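Probable CoA-transferase alpha subunit (Rhodococcus jostii, PDB 6COJ) probably works with a partner subunit as a CoA-transferase family enzyme on CoA thioesters of ring-containing acyl groups, one of which is bound in this structure. Local coordinates at residues 17-23 and 242-246; 64-68 and 202-206; 134-140 and 167-172. The protein carries 1 engineered substitution. One frame throughout, in Å; residues are numbered along the deposited sequence. Where two conformers were deposited one is given.

The three contacts run from one flank of the subunit to the other. Contacts 1 and 2 both reach the seven-stranded parallel sheet. Contact 1 lies at its margin, on strand 244-247, and is partly exposed; charged side chains and waters take part, and a sulfate sits on R20 at the outer edge. Contact 2 is fully buried near the chain centre. It is aromatic, with one water between polar atoms, and Y67 comes near the bound CoA thioester. Contact 3 belongs to a separate antiparallel sheet and combines strand pairing with apolar packing. It lies far from the chain centre yet is buried in the assembly, against a second copy of this protein and a different protein chain.

Contact 1: 17-23 and 242-246; sequences RDKRISL and VDGVV. With SO4 (sulfate ion), chain C.
K19 and I21 bracket V245 through a single beta bridge centred on R20 and V245. The bridge lays loop 17-23 along strand 244-247, an outermost strand, within this chain, of the parallel sheet in this Rossmann-like domain. V245 N donates to K19 O at 2.9 Å, and I21 N donates to V245 O. The CA of R20 makes a further CA-H...O contact with V245 O.

Two basic side chains take carbonyl groups of the turn before the strand. R17 NH2 reaches D243 O at 2.8 Å, in the carbonyl plane and on a lone pair. One water links R17 NH1 to the same D243 O. A second links R17 NH2 to D243 OD1, while D243 OD2 pairs with R213. K19 is extended beyond CG, and its NZ meets V242 O at 2.8 Å; an acidic side chain of another protein chain pairs with the same NZ. K19 CG lies 3.5 Å above one face of the R17 guanidinium plane.

R20 points outward. Its NE and NH2 grip D18 OD1 and OD2 side-on, and R20 N closes an Asx turn on D18 OD1. R20 NH1 and NH2 also hold a sulfate, probably from the crystallisation liquor.

The apolar part is small. The side chains of L23 and V246 cross at about a right angle, with L23 CD2 3.7 Å from V246 CG1. I21 CG1 stands between its own N and carbonyl carbon (chi1 58°), which sends CD1 to within 3.8 Å of G244 CA, just where a CB on G244 would clash.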
# COMPACT_ATOMS: atom_id res chain seq x y z
N ARG A 17 25.03 9.97 -8.97
CA ARG A 17 26.04 9.20 -8.25
C ARG A 17 26.09 7.75 -8.73
O ARG A 17 25.06 7.11 -8.92
CB ARG A 17 25.78 9.24 -6.74
CG ARG A 17 26.93 8.60 -5.95
CD ARG A 17 26.89 8.92 -4.47
NE ARG A 17 25.83 8.22 -3.76
CZ ARG A 17 25.93 6.98 -3.29
NH1 ARG A 17 27.05 6.29 -3.47
NH2 ARG A 17 24.91 6.43 -2.65
N ASP A 18 27.31 7.25 -8.95
CA ASP A 18 27.54 5.85 -9.29
C ASP A 18 27.61 5.06 -7.98
O ASP A 18 28.56 5.22 -7.21
CB ASP A 18 28.85 5.72 -10.06
CG ASP A 18 29.14 4.29 -10.52
OD1 ASP A 18 28.40 3.36 -10.17
OD2 ASP A 18 30.15 4.11 -11.23
N LYS A 19 26.62 4.20 -7.74
CA LYS A 19 26.49 3.50 -6.47
C LYS A 19 27.02 2.07 -6.51
O LYS A 19 26.86 1.34 -5.53
CB LYS A 19 25.03 3.51 -6.03
CG LYS A 19 24.45 4.91 -5.91
CD LYS A 19 23.00 4.89 -5.46
CE LYS A 19 22.45 6.29 -5.40
NZ LYS A 19 20.96 6.25 -5.17
N ARG A 20 27.65 1.66 -7.61
CA ARG A 20 28.16 0.30 -7.71
C ARG A 20 29.26 0.05 -6.69
O ARG A 20 30.22 0.83 -6.59
CB ARG A 20 28.69 0.05 -9.12
CG ARG A 20 27.57 -0.08 -10.14
CD ARG A 20 28.12 -0.17 -11.55
NE ARG A 20 28.77 1.07 -11.95
CZ ARG A 20 29.38 1.24 -13.12
NH1 ARG A 20 29.42 0.24 -13.99
NH2 ARG A 20 29.94 2.41 -13.41
N ILE A 21 29.13 -1.05 -5.94
CA ILE A 21 30.09 -1.47 -4.92
C ILE A 21 30.12 -2.99 -4.88
O ILE A 21 29.22 -3.67 -5.39
CB ILE A 21 29.74 -0.92 -3.52
CG1 ILE A 21 28.34 -1.39 -3.11
CG2 ILE A 21 29.90 0.59 -3.47
CD1 ILE A 21 27.88 -0.83 -1.79
N SER A 22 31.16 -3.54 -4.25
CA SER A 22 31.29 -4.98 -4.12
C SER A 22 30.50 -5.48 -2.90
O SER A 22 30.06 -4.71 -2.05
CB SER A 22 32.75 -5.38 -3.96
OG SER A 22 33.22 -4.96 -2.69
N LEU A 23 30.34 -6.81 -2.83
CA LEU A 23 29.71 -7.43 -1.67
C LEU A 23 30.43 -7.05 -0.39
O LEU A 23 29.80 -6.67 0.61
CB LEU A 23 29.71 -8.95 -1.83
CG LEU A 23 28.75 -9.48 -2.89
CD1 LEU A 23 29.13 -10.90 -3.27
CD2 LEU A 23 27.32 -9.44 -2.38
N VAL A 242 17.99 3.70 -2.34
CA VAL A 242 19.16 2.82 -2.46
C VAL A 242 20.42 3.63 -2.26
O VAL A 242 20.57 4.73 -2.81
CB VAL A 242 19.18 2.16 -3.86
CG1 VAL A 242 20.48 1.36 -4.05
CG2 VAL A 242 17.97 1.28 -4.05
N ASP A 243 21.36 3.07 -1.49
CA ASP A 243 22.66 3.70 -1.33
C ASP A 243 23.80 2.96 -2.01
O ASP A 243 24.76 3.60 -2.43
CB ASP A 243 22.97 3.92 0.15
CG ASP A 243 21.89 4.72 0.84
OD1 ASP A 243 21.72 5.91 0.50
OD2 ASP A 243 21.18 4.14 1.67
N GLY A 244 23.71 1.65 -2.14
CA GLY A 244 24.71 0.89 -2.87
C GLY A 244 24.07 -0.20 -3.68
O GLY A 244 23.07 -0.80 -3.28
N VAL A 245 24.67 -0.46 -4.85
CA VAL A 245 24.20 -1.46 -5.80
C VAL A 245 25.31 -2.48 -6.01
O VAL A 245 26.43 -2.11 -6.37
CB VAL A 245 23.83 -0.81 -7.15
CG1 VAL A 245 23.46 -1.88 -8.18
CG2 VAL A 245 22.71 0.20 -6.97
N VAL A 246 24.99 -3.76 -5.81
CA VAL A 246 25.96 -4.84 -5.98
C VAL A 246 25.48 -5.73 -7.12
O VAL A 246 24.34 -6.21 -7.11
CB VAL A 246 26.11 -5.67 -4.69
CG1 VAL A 246 27.14 -6.79 -4.90
CG2 VAL A 246 26.50 -4.78 -3.51
S SO4 C . 31.21 1.95 -16.95
O1 SO4 C . 32.25 2.07 -17.97
O2 SO4 C . 31.52 0.81 -16.10
O3 SO4 C . 31.15 3.17 -16.16
O4 SO4 C . 29.92 1.72 -17.61
O HOH W 1 22.20 7.44 -1.99
O HOH W 2 27.73 3.43 -2.87

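Contact 2: 64-68 and 202-206; sequences VVTYG and FDDLY
Y67 lays the CE2 corner of its ring over one face of F202, toward the rim. Y67 CE2 is 3.5 Å from F202 CD1. The two planes are inclined at 45° and the centroids lie 5.1 Å apart, so the pair is oblique. The side chains cross at about a right angle.

Y206 comes in beside this pair. Its hydroxyl points at the chain between T66 and Y67, with Y206 OH 3.3 Å from T66 CA. One water accepts from both Y67 N, at 2.9 Å, and Y206 OH, at 2.8 Å. It links the corner at Y67 to the helix through a backbone N-H and a hydroxyl. Nearer the ring's root, Y206 CE1 is 3.5 Å from V65 O, and V65 CG1 packs on the same carbon.

The contact joins strand 62-65 of the parallel Rossmann-like sheet to helix 203-208. The chain leaves the strand and turns a corner at T66 and Y67. F202 is the N-cap residue of the helix, and Y206 N donates to F202 O in its first turn. This one-turn spacing brings both rings to the 64-68 segment. Each ring leaves with CG anti to its carbonyl carbon (chi1 -56° in F202, -81° in Y206), and this turns both toward 64-68.

The far end of Y67 stands behind the ligand pocket. Its OH is hydrogen-bonded to A117 O, and its ring meets that of W41; both residues line the pocket. The Y67 side chain lies about 6 Å from the bound thioester. With an alanine here, one face of F202 would probably lose the ring laid over it, and A117 O its hydroxyl partner. Helix 117-128 closes in on the cluster, with V120 on Y67, K121 on F202 and L124 on Y206.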
# COMPACT_ATOMS: atom_id res chain seq x y z
N VAL A 64 17.97 -8.43 13.84
CA VAL A 64 17.53 -8.76 12.48
C VAL A 64 16.01 -8.67 12.40
O VAL A 64 15.31 -9.21 13.26
CB VAL A 64 18.03 -10.14 12.04
CG1 VAL A 64 17.58 -10.43 10.61
CG2 VAL A 64 19.54 -10.20 12.10
N VAL A 65 15.52 -7.99 11.36
CA VAL A 65 14.09 -7.89 11.06
C VAL A 65 13.88 -8.59 9.73
O VAL A 65 14.48 -8.19 8.72
CB VAL A 65 13.63 -6.42 10.97
CG1 VAL A 65 12.15 -6.36 10.63
CG2 VAL A 65 13.91 -5.69 12.28
N THR A 66 13.05 -9.63 9.71
CA THR A 66 12.99 -10.43 8.49
C THR A 66 11.75 -11.32 8.49
O THR A 66 11.21 -11.66 9.55
CB THR A 66 14.24 -11.30 8.36
OG1 THR A 66 14.24 -11.94 7.07
CG2 THR A 66 14.30 -12.37 9.46
N TYR A 67 11.30 -11.66 7.29
CA TYR A 67 10.47 -12.84 7.08
C TYR A 67 11.46 -13.98 6.88
O TYR A 67 11.99 -14.16 5.78
CB TYR A 67 9.58 -12.65 5.86
CG TYR A 67 8.42 -11.71 6.07
CD1 TYR A 67 7.40 -12.01 6.98
CD2 TYR A 67 8.33 -10.52 5.34
CE1 TYR A 67 6.31 -11.15 7.14
CE2 TYR A 67 7.24 -9.66 5.49
CZ TYR A 67 6.24 -9.98 6.39
OH TYR A 67 5.16 -9.13 6.51
N GLY A 68 11.73 -14.72 7.95
CA GLY A 68 12.97 -15.48 8.03
C GLY A 68 13.02 -16.74 7.18
O GLY A 68 12.04 -17.45 6.98
N PHE A 202 8.48 -7.58 -0.02
CA PHE A 202 8.36 -6.33 0.71
C PHE A 202 9.66 -5.54 0.62
O PHE A 202 9.94 -4.70 1.48
CB PHE A 202 7.98 -6.61 2.16
CG PHE A 202 6.71 -7.41 2.28
CD1 PHE A 202 6.72 -8.79 2.11
CD2 PHE A 202 5.51 -6.77 2.49
CE1 PHE A 202 5.52 -9.51 2.15
CE2 PHE A 202 4.32 -7.50 2.55
CZ PHE A 202 4.34 -8.86 2.39
N ASP A 203 10.43 -5.77 -0.45
CA ASP A 203 11.78 -5.20 -0.49
C ASP A 203 11.75 -3.68 -0.57
O ASP A 203 12.67 -3.02 -0.05
CB ASP A 203 12.57 -5.78 -1.66
CG ASP A 203 12.97 -7.23 -1.44
OD1 ASP A 203 12.65 -7.78 -0.37
OD2 ASP A 203 13.61 -7.81 -2.35
N ASP A 204 10.73 -3.11 -1.20
CA ASP A 204 10.58 -1.66 -1.20
C ASP A 204 10.38 -1.14 0.22
O ASP A 204 10.95 -0.11 0.60
CB ASP A 204 9.42 -1.25 -2.10
CG ASP A 204 8.11 -1.94 -1.74
OD1 ASP A 204 8.14 -3.14 -1.40
OD2 ASP A 204 7.04 -1.30 -1.81
N LEU A 205 9.56 -1.83 1.02
CA LEU A 205 9.33 -1.39 2.39
C LEU A 205 10.59 -1.49 3.24
O LEU A 205 10.86 -0.60 4.06
CB LEU A 205 8.21 -2.21 3.03
CG LEU A 205 6.83 -2.11 2.40
CD1 LEU A 205 5.81 -2.97 3.14
CD2 LEU A 205 6.39 -0.66 2.39
N TYR A 206 11.38 -2.55 3.07
CA TYR A 206 12.63 -2.65 3.82
C TYR A 206 13.54 -1.48 3.50
O TYR A 206 14.12 -0.86 4.40
CB TYR A 206 13.33 -3.98 3.52
CG TYR A 206 12.79 -5.16 4.30
CD1 TYR A 206 13.08 -5.30 5.65
CD2 TYR A 206 12.00 -6.13 3.69
CE1 TYR A 206 12.60 -6.39 6.38
CE2 TYR A 206 11.51 -7.22 4.41
CZ TYR A 206 11.81 -7.33 5.75
OH TYR A 206 11.34 -8.39 6.47
O HOH W 3 11.96 -10.50 4.69

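Contact 3: 134-140 and 167-172; sequences LPIRAGL and ETLIAM
The R137 guanidinium and the E167 carboxylate approach each other obliquely, their planes 55° apart. Their salt bridge is long, with R137 NH2 3.8 Å from E167 OE2. L169 CD2 also comes to the guanidinium at a slant. Both groups have closer partners in other chains: R137 NH1 donates to the backbone carbonyl R130 O of the second subunit, and E167 OE1 pairs with a basic side chain of another protein chain. The R137 chain, bent at its third torsion (chi3 -27°), swings the guanidinium back toward 167-172.

Beyond this pair the backbones run as antiparallel strands. L134 with M172, and I136 with I170, are hydrogen-bonded pairs. L134 N donates to M172 O at 3.0 Å, and I136 N to I170 O at 2.9 Å; the return bond from I170 N to I136 O is weak. P135 with A171 is the non-hydrogen-bonded pair between them, a position where the pairing asks no N-H of the proline.

Strand 168-173 is the middle of a three-stranded antiparallel sheet, between 133-136 and 153-156. The face with I136 and M172 packs on helix 117-128 through C122. P135, on the other face, rests on P135 of the second subunit, as does L134; the backbone A171 O bonds to Y159 OH of that subunit.

I170 fills the bend after the first strand. I136 CG2 lies 3.9 Å from I170 CB. L140 slides past I170 in the opposite direction, with L140 CD2 3.8 Å from I170 CD1. G139 gives I170 room: a CB there would be tight against I170 CG1, and at phi 113° it would also jam against A138 O, which by itself calls for glycine. I170 CG1 lies 3.5 Å from A138 O, a buried oxygen with no polar partner in the model.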
# COMPACT_ATOMS: atom_id res chain seq x y z
N LEU A 134 1.58 2.11 13.86
CA LEU A 134 0.32 2.00 13.14
C LEU A 134 -0.55 0.99 13.88
O LEU A 134 -0.03 0.01 14.42
CB LEU A 134 0.52 1.51 11.69
CG LEU A 134 1.09 2.53 10.70
CD1 LEU A 134 1.50 1.87 9.39
CD2 LEU A 134 0.05 3.64 10.44
N PRO A 135 -1.86 1.22 13.95
CA PRO A 135 -2.74 0.29 14.65
C PRO A 135 -3.00 -0.92 13.78
O PRO A 135 -3.04 -0.83 12.55
CB PRO A 135 -4.03 1.09 14.82
CG PRO A 135 -4.03 2.01 13.61
CD PRO A 135 -2.59 2.38 13.41
N ILE A 136 -3.21 -2.06 14.43
CA ILE A 136 -3.48 -3.31 13.72
C ILE A 136 -4.21 -4.24 14.67
O ILE A 136 -4.02 -4.18 15.89
CB ILE A 136 -2.17 -3.92 13.16
CG1 ILE A 136 -2.46 -5.11 12.23
CG2 ILE A 136 -1.25 -4.38 14.29
CD1 ILE A 136 -1.27 -5.52 11.33
N ARG A 137 -5.08 -5.08 14.12
CA ARG A 137 -5.80 -6.05 14.92
C ARG A 137 -4.92 -7.25 15.26
O ARG A 137 -4.94 -7.74 16.39
CB ARG A 137 -7.06 -6.50 14.18
CG ARG A 137 -8.05 -7.25 15.03
CD ARG A 137 -9.36 -7.52 14.29
NE ARG A 137 -9.59 -6.52 13.27
CZ ARG A 137 -10.41 -5.49 13.44
NH1 ARG A 137 -10.58 -4.60 12.46
NH2 ARG A 137 -11.02 -5.34 14.60
N ALA A 138 -4.15 -7.72 14.28
CA ALA A 138 -3.31 -8.91 14.46
C ALA A 138 -2.42 -8.76 15.68
O ALA A 138 -1.77 -7.73 15.88
CB ALA A 138 -2.44 -9.11 13.21
N GLY A 139 -2.37 -9.82 16.50
CA GLY A 139 -1.61 -9.80 17.73
C GLY A 139 -2.51 -9.85 18.95
O GLY A 139 -2.17 -10.50 19.94
N LEU A 140 -3.66 -9.18 18.88
CA LEU A 140 -4.59 -9.15 20.01
C LEU A 140 -4.99 -10.56 20.41
O LEU A 140 -5.32 -11.39 19.56
CB LEU A 140 -5.85 -8.37 19.64
CG LEU A 140 -5.80 -6.85 19.58
CD1 LEU A 140 -7.13 -6.38 19.06
CD2 LEU A 140 -5.52 -6.23 20.96
N GLU A 167 -12.65 0.85 20.19
CA GLU A 167 -11.76 -0.26 19.90
C GLU A 167 -10.38 0.02 20.44
O GLU A 167 -9.84 1.12 20.27
CB GLU A 167 -11.64 -0.44 18.40
CG GLU A 167 -12.88 -0.92 17.73
CD GLU A 167 -12.60 -1.46 16.34
OE1 GLU A 167 -13.54 -1.49 15.53
OE2 GLU A 167 -11.44 -1.85 16.07
N THR A 168 -9.78 -0.99 21.05
CA THR A 168 -8.38 -0.94 21.47
C THR A 168 -7.61 -1.95 20.62
O THR A 168 -7.96 -3.13 20.58
CB THR A 168 -8.25 -1.26 22.96
OG1 THR A 168 -8.92 -0.25 23.71
CG2 THR A 168 -6.80 -1.26 23.37
N LEU A 169 -6.60 -1.46 19.91
CA LEU A 169 -5.87 -2.24 18.92
C LEU A 169 -4.40 -2.31 19.30
O LEU A 169 -3.92 -1.57 20.16
CB LEU A 169 -6.02 -1.58 17.54
CG LEU A 169 -7.45 -1.51 17.02
CD1 LEU A 169 -7.63 -0.30 16.11
CD2 LEU A 169 -7.78 -2.80 16.32
N ILE A 170 -3.67 -3.23 18.67
CA ILE A 170 -2.22 -3.25 18.82
C ILE A 170 -1.66 -1.98 18.20
O ILE A 170 -2.02 -1.61 17.08
CB ILE A 170 -1.62 -4.48 18.13
CG1 ILE A 170 -2.18 -5.78 18.71
CG2 ILE A 170 -0.09 -4.44 18.19
CD1 ILE A 170 -1.79 -6.04 20.16
N ALA A 171 -0.78 -1.29 18.92
CA ALA A 171 0.01 -0.21 18.33
C ALA A 171 1.31 -0.83 17.86
O ALA A 171 2.25 -1.02 18.64
CB ALA A 171 0.27 0.89 19.36
N MET A 172 1.37 -1.22 16.59
CA MET A 172 2.61 -1.80 16.10
C MET A 172 3.67 -0.71 16.00
O MET A 172 3.48 0.25 15.25
CB MET A 172 2.37 -2.41 14.72
CG MET A 172 3.64 -2.99 14.11
SD MET A 172 4.27 -4.36 15.08
CE MET A 172 5.92 -4.42 14.40